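Side-chain contacts in 6-phosphogluconate dehydrogenase (Pseudomonas syringae, PDB 5U5G), which binds NADP+ and (2-oxopropyl)phosphonic acid and probably works as an NADP-dependent reductase late in fosfomycin biosynthesis: residues 92-97 with 147-152; 102-107 with 116-121. All coordinates share one frame; numbering follows the deposited sequence.

Contact 1: residues 92-97 with 147-152; sequences IVVDLS and GLIRPL. With NAP (NADP nicotinamide-adenine-dinucleotide phosphate), chain E.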
loop_
_atom_site.group_PDB
_atom_site.type_symbol
_atom_site.label_atom_id
_atom_site.label_comp_id
_atom_site.label_asym_id
_atom_site.label_seq_id
_atom_site.Cartn_x
_atom_site.Cartn_y
_atom_site.Cartn_z
ATOM N N ILE A 92 -30.546 -4.370 -18.640
ATOM C CA ILE A 92 -29.133 -4.272 -18.286
ATOM C C ILE A 92 -28.927 -4.916 -16.918
ATOM O O ILE A 92 -29.677 -4.629 -15.976
ATOM C CB ILE A 92 -28.650 -2.807 -18.275
ATOM C CG1 ILE A 92 -28.856 -2.163 -19.649
ATOM C CG2 ILE A 92 -27.178 -2.725 -17.849
ATOM C CD1 ILE A 92 -28.697 -0.647 -19.658
ATOM N N VAL A 93 -27.930 -5.798 -16.809
ATOM C CA VAL A 93 -27.495 -6.335 -15.522
ATOM C C VAL A 93 -26.079 -5.839 -15.245
ATOM O O VAL A 93 -25.178 -5.988 -16.082
ATOM C CB VAL A 93 -27.575 -7.872 -15.479
ATOM C CG1 VAL A 93 -26.841 -8.411 -14.266
ATOM C CG2 VAL A 93 -29.035 -8.330 -15.453
ATOM N N VAL A 94 -25.894 -5.233 -14.082
ATOM C CA VAL A 94 -24.601 -4.718 -13.643
ATOM C C VAL A 94 -24.082 -5.691 -12.590
ATOM O O VAL A 94 -24.589 -5.730 -11.467
ATOM C CB VAL A 94 -24.725 -3.291 -13.099
ATOM C CG1 VAL A 94 -23.385 -2.778 -12.555
ATOM C CG2 VAL A 94 -25.286 -2.371 -14.182
ATOM N N ASP A 95 -23.094 -6.510 -12.953
ATOM C CA ASP A 95 -22.612 -7.565 -12.060
ATOM C C ASP A 95 -21.416 -7.012 -11.292
ATOM O O ASP A 95 -20.352 -6.770 -11.871
ATOM C CB ASP A 95 -22.258 -8.833 -12.838
ATOM C CG ASP A 95 -22.062 -10.065 -11.932
ATOM O OD1 ASP A 95 -21.691 -9.899 -10.750
ATOM O OD2 ASP A 95 -22.269 -11.208 -12.414
ATOM N N LEU A 96 -21.598 -6.814 -9.989
ATOM C CA LEU A 96 -20.577 -6.255 -9.120
ATOM C C LEU A 96 -19.705 -7.318 -8.477
ATOM O O LEU A 96 -18.865 -6.978 -7.633
ATOM C CB LEU A 96 -21.223 -5.411 -8.027
ATOM C CG LEU A 96 -22.237 -4.371 -8.489
ATOM C CD1 LEU A 96 -23.141 -4.030 -7.322
ATOM C CD2 LEU A 96 -21.516 -3.131 -9.004
ATOM N N SER A 97 -19.883 -8.582 -8.849
ATOM C CA SER A 97 -19.127 -9.674 -8.253
ATOM C C SER A 97 -17.731 -9.751 -8.857
ATOM O O SER A 97 -17.468 -9.257 -9.957
ATOM C CB SER A 97 -19.850 -11.012 -8.460
ATOM O OG SER A 97 -21.243 -10.879 -8.191
ATOM N N GLY A 147 -23.156 3.891 -20.685
ATOM C CA GLY A 147 -23.658 5.245 -20.528
ATOM C C GLY A 147 -24.986 5.323 -19.799
ATOM O O GLY A 147 -25.256 6.299 -19.092
ATOM N N LEU A 148 -25.832 4.301 -19.946
ATOM C CA LEU A 148 -27.142 4.345 -19.300
ATOM C C LEU A 148 -27.029 4.109 -17.799
ATOM O O LEU A 148 -27.746 4.736 -17.013
ATOM C CB LEU A 148 -28.078 3.316 -19.932
ATOM C CG LEU A 148 -28.419 3.590 -21.396
ATOM C CD1 LEU A 148 -29.231 2.450 -21.985
ATOM C CD2 LEU A 148 -29.173 4.901 -21.499
ATOM N N ILE A 149 -26.141 3.206 -17.377
ATOM C CA ILE A 149 -26.033 2.869 -15.961
ATOM C C ILE A 149 -24.984 3.708 -15.247
ATOM O O ILE A 149 -24.963 3.731 -14.006
ATOM C CB ILE A 149 -25.747 1.361 -15.765
ATOM C CG1 ILE A 149 -24.511 0.938 -16.558
ATOM C CG2 ILE A 149 -26.956 0.526 -16.187
ATOM C CD1 ILE A 149 -23.227 0.964 -15.773
ATOM N N ARG A 150 -24.126 4.403 -15.991
ATOM C CA ARG A 150 -23.123 5.289 -15.397
ATOM C C ARG A 150 -23.669 6.192 -14.295
ATOM O O ARG A 150 -23.043 6.257 -13.224
ATOM C CB ARG A 150 -22.465 6.095 -16.527
ATOM C CG ARG A 150 -20.998 6.414 -16.301
ATOM C CD ARG A 150 -20.828 7.459 -15.234
ATOM N NE ARG A 150 -19.440 7.695 -14.886
ATOM C CZ ARG A 150 -19.018 7.726 -13.623
ATOM N NH1 ARG A 150 -19.880 7.551 -12.619
ATOM N NH2 ARG A 150 -17.742 7.949 -13.341
ATOM N N PRO A 151 -24.794 6.902 -14.462
ATOM C CA PRO A 151 -25.291 7.730 -13.350
ATOM C C PRO A 151 -25.719 6.929 -12.131
ATOM O O PRO A 151 -25.740 7.485 -11.031
ATOM C CB PRO A 151 -26.476 8.482 -13.972
ATOM C CG PRO A 151 -26.230 8.441 -15.429
ATOM C CD PRO A 151 -25.624 7.086 -15.665
ATOM N N LEU A 152 -26.072 5.651 -12.292
ATOM C CA LEU A 152 -26.371 4.804 -11.137
ATOM C C LEU A 152 -25.109 4.487 -10.336
ATOM O O LEU A 152 -25.135 4.496 -9.096
ATOM C CB LEU A 152 -27.034 3.507 -11.600
ATOM C CG LEU A 152 -28.557 3.385 -11.733
ATOM C CD1 LEU A 152 -29.234 4.724 -11.915
ATOM C CD2 LEU A 152 -28.883 2.469 -12.897
HETATM P PA NAP E . -20.790 -12.585 1.336
HETATM O O1A NAP E . -20.224 -13.926 1.625
HETATM O O2A NAP E . -20.928 -11.550 2.425
HETATM O O5B NAP E . -22.269 -12.748 0.598
HETATM C C5B NAP E . -22.110 -13.657 -0.464
HETATM C C4B NAP E . -23.383 -13.546 -1.330
HETATM O O4B NAP E . -23.394 -14.529 -2.365
HETATM C C3B NAP E . -24.651 -13.734 -0.421
HETATM O O3B NAP E . -25.690 -12.952 -0.925
HETATM C C2B NAP E . -24.978 -15.215 -0.698
HETATM O O2B NAP E . -26.274 -15.548 -0.576
HETATM C C1B NAP E . -24.609 -15.245 -2.235
HETATM N N9A NAP E . -24.424 -16.625 -2.639
HETATM C C8A NAP E . -23.300 -17.460 -2.476
HETATM N N7A NAP E . -23.500 -18.719 -2.952
HETATM C C5A NAP E . -24.818 -18.684 -3.430
HETATM C C6A NAP E . -25.631 -19.658 -4.036
HETATM N N6A NAP E . -25.158 -20.926 -4.268
HETATM N N1A NAP E . -26.905 -19.382 -4.411
HETATM C C2A NAP E . -27.335 -18.105 -4.162
HETATM N N3A NAP E . -26.684 -17.075 -3.605
HETATM C C4A NAP E . -25.404 -17.393 -3.239
HETATM O O3 NAP E . -19.701 -12.111 0.203
HETATM P PN NAP E . -19.474 -10.529 0.110
HETATM O O1N NAP E . -20.731 -9.758 0.015
HETATM O O2N NAP E . -18.261 -10.052 0.877
HETATM O O5D NAP E . -18.825 -10.390 -1.504
HETATM C C5D NAP E . -19.795 -10.457 -2.452
HETATM C C4D NAP E . -19.130 -10.120 -3.774
HETATM O O4D NAP E . -18.533 -8.799 -3.702
HETATM C C3D NAP E . -17.944 -11.139 -4.037
HETATM O O3D NAP E . -17.889 -11.413 -5.409
HETATM C C2D NAP E . -16.723 -10.367 -3.588
HETATM O O2D NAP E . -15.553 -10.718 -4.281
HETATM C C1D NAP E . -17.149 -8.922 -4.006
HETATM N N1N NAP E . -16.444 -7.917 -3.236
HETATM C C2N NAP E . -16.484 -7.895 -1.816
HETATM C C3N NAP E . -15.858 -6.863 -1.150
HETATM C C7N NAP E . -15.904 -6.789 0.313
HETATM O O7N NAP E . -15.397 -5.862 0.948
HETATM N N7N NAP E . -16.585 -7.758 1.028
HETATM C C4N NAP E . -15.166 -5.744 -1.883
HETATM C C5N NAP E . -15.173 -5.885 -3.339
HETATM C C6N NAP E . -15.763 -6.916 -3.945
HETATM P P2B NAP E . -26.808 -15.982 1.139
HETATM O O1X NAP E . -26.850 -14.601 1.715
HETATM O O2X NAP E . -28.155 -16.669 0.893
HETATM O O3X NAP E . -25.653 -16.867 1.541
#

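Contact 2: residues 102-107 with 116-121; sequences ETAEGL and ADYIEC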
loop_
_atom_site.group_PDB
_atom_site.type_symbol
_atom_site.label_atom_id
_atom_site.label_comp_id
_atom_site.label_asym_id
_atom_site.label_seq_id
_atom_site.Cartn_x
_atom_site.Cartn_y
_atom_site.Cartn_z
ATOM N N GLU A 102 -13.213 -15.445 -17.976
ATOM C CA GLU A 102 -13.909 -16.237 -18.989
ATOM C C GLU A 102 -15.397 -16.409 -18.661
ATOM O O GLU A 102 -16.228 -16.436 -19.579
ATOM C CB GLU A 102 -13.217 -17.605 -19.177
ATOM C CG GLU A 102 -13.203 -18.527 -17.943
ATOM C CD GLU A 102 -11.953 -18.354 -17.052
ATOM O OE1 GLU A 102 -11.230 -17.327 -17.195
ATOM O OE2 GLU A 102 -11.697 -19.261 -16.211
ATOM N N THR A 103 -15.763 -16.507 -17.376
ATOM C CA THR A 103 -17.186 -16.498 -17.024
ATOM C C THR A 103 -17.836 -15.184 -17.446
ATOM O O THR A 103 -18.927 -15.174 -18.038
ATOM C CB THR A 103 -17.381 -16.719 -15.520
ATOM O OG1 THR A 103 -16.646 -17.873 -15.100
ATOM C CG2 THR A 103 -18.882 -16.911 -15.172
ATOM N N ALA A 104 -17.176 -14.059 -17.147
ATOM C CA ALA A 104 -17.707 -12.759 -17.553
ATOM C C ALA A 104 -17.831 -12.663 -19.071
ATOM O O ALA A 104 -18.830 -12.153 -19.589
ATOM C CB ALA A 104 -16.818 -11.640 -17.024
ATOM N N GLU A 105 -16.819 -13.134 -19.800
ATOM C CA GLU A 105 -16.886 -13.123 -21.258
ATOM C C GLU A 105 -18.078 -13.930 -21.760
ATOM O O GLU A 105 -18.817 -13.479 -22.643
ATOM C CB GLU A 105 -15.587 -13.663 -21.841
ATOM C CG GLU A 105 -14.456 -12.650 -21.784
ATOM C CD GLU A 105 -13.087 -13.272 -21.982
ATOM O OE1 GLU A 105 -13.012 -14.510 -22.140
ATOM O OE2 GLU A 105 -12.087 -12.520 -21.959
ATOM N N GLY A 106 -18.291 -15.123 -21.193
ATOM C CA GLY A 106 -19.426 -15.936 -21.607
ATOM C C GLY A 106 -20.754 -15.263 -21.322
ATOM O O GLY A 106 -21.702 -15.379 -22.103
ATOM N N LEU A 107 -20.842 -14.544 -20.201
ATOM C CA LEU A 107 -22.081 -13.847 -19.866
ATOM C C LEU A 107 -22.311 -12.652 -20.789
ATOM O O LEU A 107 -23.445 -12.407 -21.209
ATOM C CB LEU A 107 -22.055 -13.410 -18.403
ATOM C CG LEU A 107 -22.205 -14.546 -17.391
ATOM C CD1 LEU A 107 -21.952 -14.056 -15.979
ATOM C CD2 LEU A 107 -23.596 -15.207 -17.503
ATOM N N ALA A 116 -29.970 -8.216 -24.636
ATOM C CA ALA A 116 -29.759 -7.511 -23.379
ATOM C C ALA A 116 -28.277 -7.174 -23.235
ATOM O O ALA A 116 -27.460 -7.505 -24.097
ATOM C CB ALA A 116 -30.267 -8.349 -22.200
ATOM N N ASP A 117 -27.927 -6.499 -22.137
ATOM C CA ASP A 117 -26.552 -6.072 -21.900
ATOM C C ASP A 117 -26.055 -6.521 -20.534
ATOM O O ASP A 117 -26.659 -6.191 -19.507
ATOM C CB ASP A 117 -26.404 -4.557 -21.997
ATOM C CG ASP A 117 -26.092 -4.101 -23.406
ATOM O OD1 ASP A 117 -24.900 -4.150 -23.800
ATOM O OD2 ASP A 117 -27.042 -3.704 -24.106
ATOM N N TYR A 118 -24.944 -7.249 -20.532
ATOM C CA TYR A 118 -24.169 -7.501 -19.323
ATOM C C TYR A 118 -23.176 -6.358 -19.134
ATOM O O TYR A 118 -22.450 -6.006 -20.070
ATOM C CB TYR A 118 -23.441 -8.843 -19.444
ATOM C CG TYR A 118 -22.732 -9.338 -18.188
ATOM C CD1 TYR A 118 -23.458 -9.810 -17.096
ATOM C CD2 TYR A 118 -21.337 -9.380 -18.121
ATOM C CE1 TYR A 118 -22.817 -10.289 -15.958
ATOM C CE2 TYR A 118 -20.683 -9.851 -16.988
ATOM C CZ TYR A 118 -21.431 -10.301 -15.909
ATOM O OH TYR A 118 -20.788 -10.770 -14.785
ATOM N N ILE A 119 -23.170 -5.755 -17.947
ATOM C CA ILE A 119 -22.136 -4.798 -17.555
ATOM C C ILE A 119 -21.302 -5.453 -16.461
ATOM O O ILE A 119 -21.806 -5.754 -15.369
ATOM C CB ILE A 119 -22.721 -3.460 -17.092
ATOM C CG1 ILE A 119 -23.432 -2.744 -18.254
ATOM C CG2 ILE A 119 -21.623 -2.559 -16.529
ATOM C CD1 ILE A 119 -22.522 -2.383 -19.428
ATOM N N GLU A 120 -20.036 -5.699 -16.775
ATOM C CA GLU A 120 -19.073 -6.331 -15.883
ATOM C C GLU A 120 -18.450 -5.232 -15.023
ATOM O O GLU A 120 -17.696 -4.402 -15.531
ATOM C CB GLU A 120 -18.047 -7.076 -16.740
ATOM C CG GLU A 120 -16.769 -7.566 -16.095
ATOM C CD GLU A 120 -15.755 -8.056 -17.144
ATOM O OE1 GLU A 120 -16.151 -8.336 -18.301
ATOM O OE2 GLU A 120 -14.557 -8.142 -16.818
ATOM N N CYS A 121 -18.790 -5.191 -13.727
ATOM C CA CYS A 121 -18.487 -4.026 -12.884
ATOM C C CYS A 121 -17.944 -4.434 -11.512
ATOM O O CYS A 121 -18.552 -4.138 -10.473
ATOM C CB CYS A 121 -19.738 -3.154 -12.740
ATOM S SG CYS A 121 -19.467 -1.501 -12.040
#

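Contact 1: residues 92-97 with 147-152
Asp95 OD1, at the end of strand 92-95, takes two bonds from Ser97. Ser97 OG donates to Asp95 OD1 at 2.8 Å, almost in line with the C-O bond, while Ser97 N reaches Asp95 OD1 over 2.9 Å with an N-H...O angle of 158°. This second donor comes from the anti side, 22° out of the carboxylate plane, and closes an Asx turn. OD2 of the same carboxylate is bonded to the hydroxyls of Tyr76 and Tyr118, so both oxygens are engaged inside the fold. Ser97 OG also meets the backbone N of Thr66, and Ser97 packs on the coenzyme, its CA 3.6 Å from NADP O3D.

The contact with helix 143-156 lies on the strand before this turn and is wholly apolar. Ile149 CG2 sits over the adjacent methyls of two strand side chains on the same sheet face, 3.7 Å from Ile92 CG2 and 3.9 Å from Val94 CG2. The first torsion of Ile149 (54°) puts CG1 between N and carbonyl carbon, leaving CG2 anti to the carbonyl carbon, where it faces both partners. Farther out, the tip of Ile92 meets Leu148 at roughly a right angle, Ile92 CD1 to Leu148 CD1 at 3.9 Å, toward the exposed flank of the helix. Ile119 of the neighbouring strand also touches Ile92 and Ile149, while Leu153, one turn along the helix, packs on Val94.

The helix covers one face of the sheet of the Rossmann-type dinucleotide-binding domain. With no hydrogen bond between the two segments, the helix is held on the strand by methyl packing, whereas directed side-chain bonds occur at the turn that follows the strand, an arrangement that probably keeps the Ser97 backbone in place beside the nicotinamide ribose.

Contact 2: residues 102-107 with 116-121
Leu107 lies over one face of the Tyr118 ring, its CB 3.8 Å from the ring centroid and 2° off the normal, an almost perfectly centred CH-pi contact. Tyr118 holds its ring out from the strand with CG anti to the backbone N (chi1 -172°), which carries it beneath the helix. The leucine side chain then runs obliquely across the ring: with Leu107 CD1 anti to CA (chi2 171°), that methyl travels to the phenol end and stands 3.8 Å from Tyr118 CZ and 3.7 Å from Tyr118 OH. One turn earlier in the helix, the backbone O of Ala104 approaches Tyr118 CE2 obliquely at 3.9 Å. The ring also meets His108 edge-to-face and touches Phe111, both from the same helix, while its hydroxyl is bonded to Asp95 OD2.

These residues belong to a beta-alpha-beta crossover of the Rossmann-type domain, in which strand 92-95 leads into helix 101-113 and the chain returns as strand 117-124, parallel to and beside the first. Helix and returning strand run nearly antiparallel, and the strand turns Tyr118 and Glu120, two residues apart, toward the helix while Ile119 packs on the opposite face of the sheet against helix 143-156.

Glu120 is extended throughout its aliphatic part, CG anti to the backbone N and the chain straight beyond it, so that the carboxylate is brought under Ala104, whose methyl lies over its flat face, Ala104 CB 3.7 Å from Glu120 CD and 3.6 Å from Glu120 OE1. The buried carboxylate has donors from elsewhere: OE1 pairs with the backbone N of Gly167 and with His108 NE2, and OE2 with the backbone N of Gln170, a set of partners that would be expected to stabilise its negative charge.

How the contacts relate
Both contacts press a helix onto the same sheet, contact 1 on one face and contact 2 on the other, using the neighbouring parallel strands 92-95 and 117-124. The strands themselves are joined by backbone bonds, including Val93 O to Ile119 N at 2.7 Å, and helix 101-113 connects them in the chain; 102-107 with 116-121 is nested within the loop closed by 92-97 with 147-152. Contact 2 is buried throughout and mixes an aromatic face with a buried carboxylate; contact 1 is purely aliphatic and reaches the surface at Leu148. Segment 92-97 extends to the coenzyme, whereas the side chain of Tyr118 is about 10 Å from the bound coenzyme.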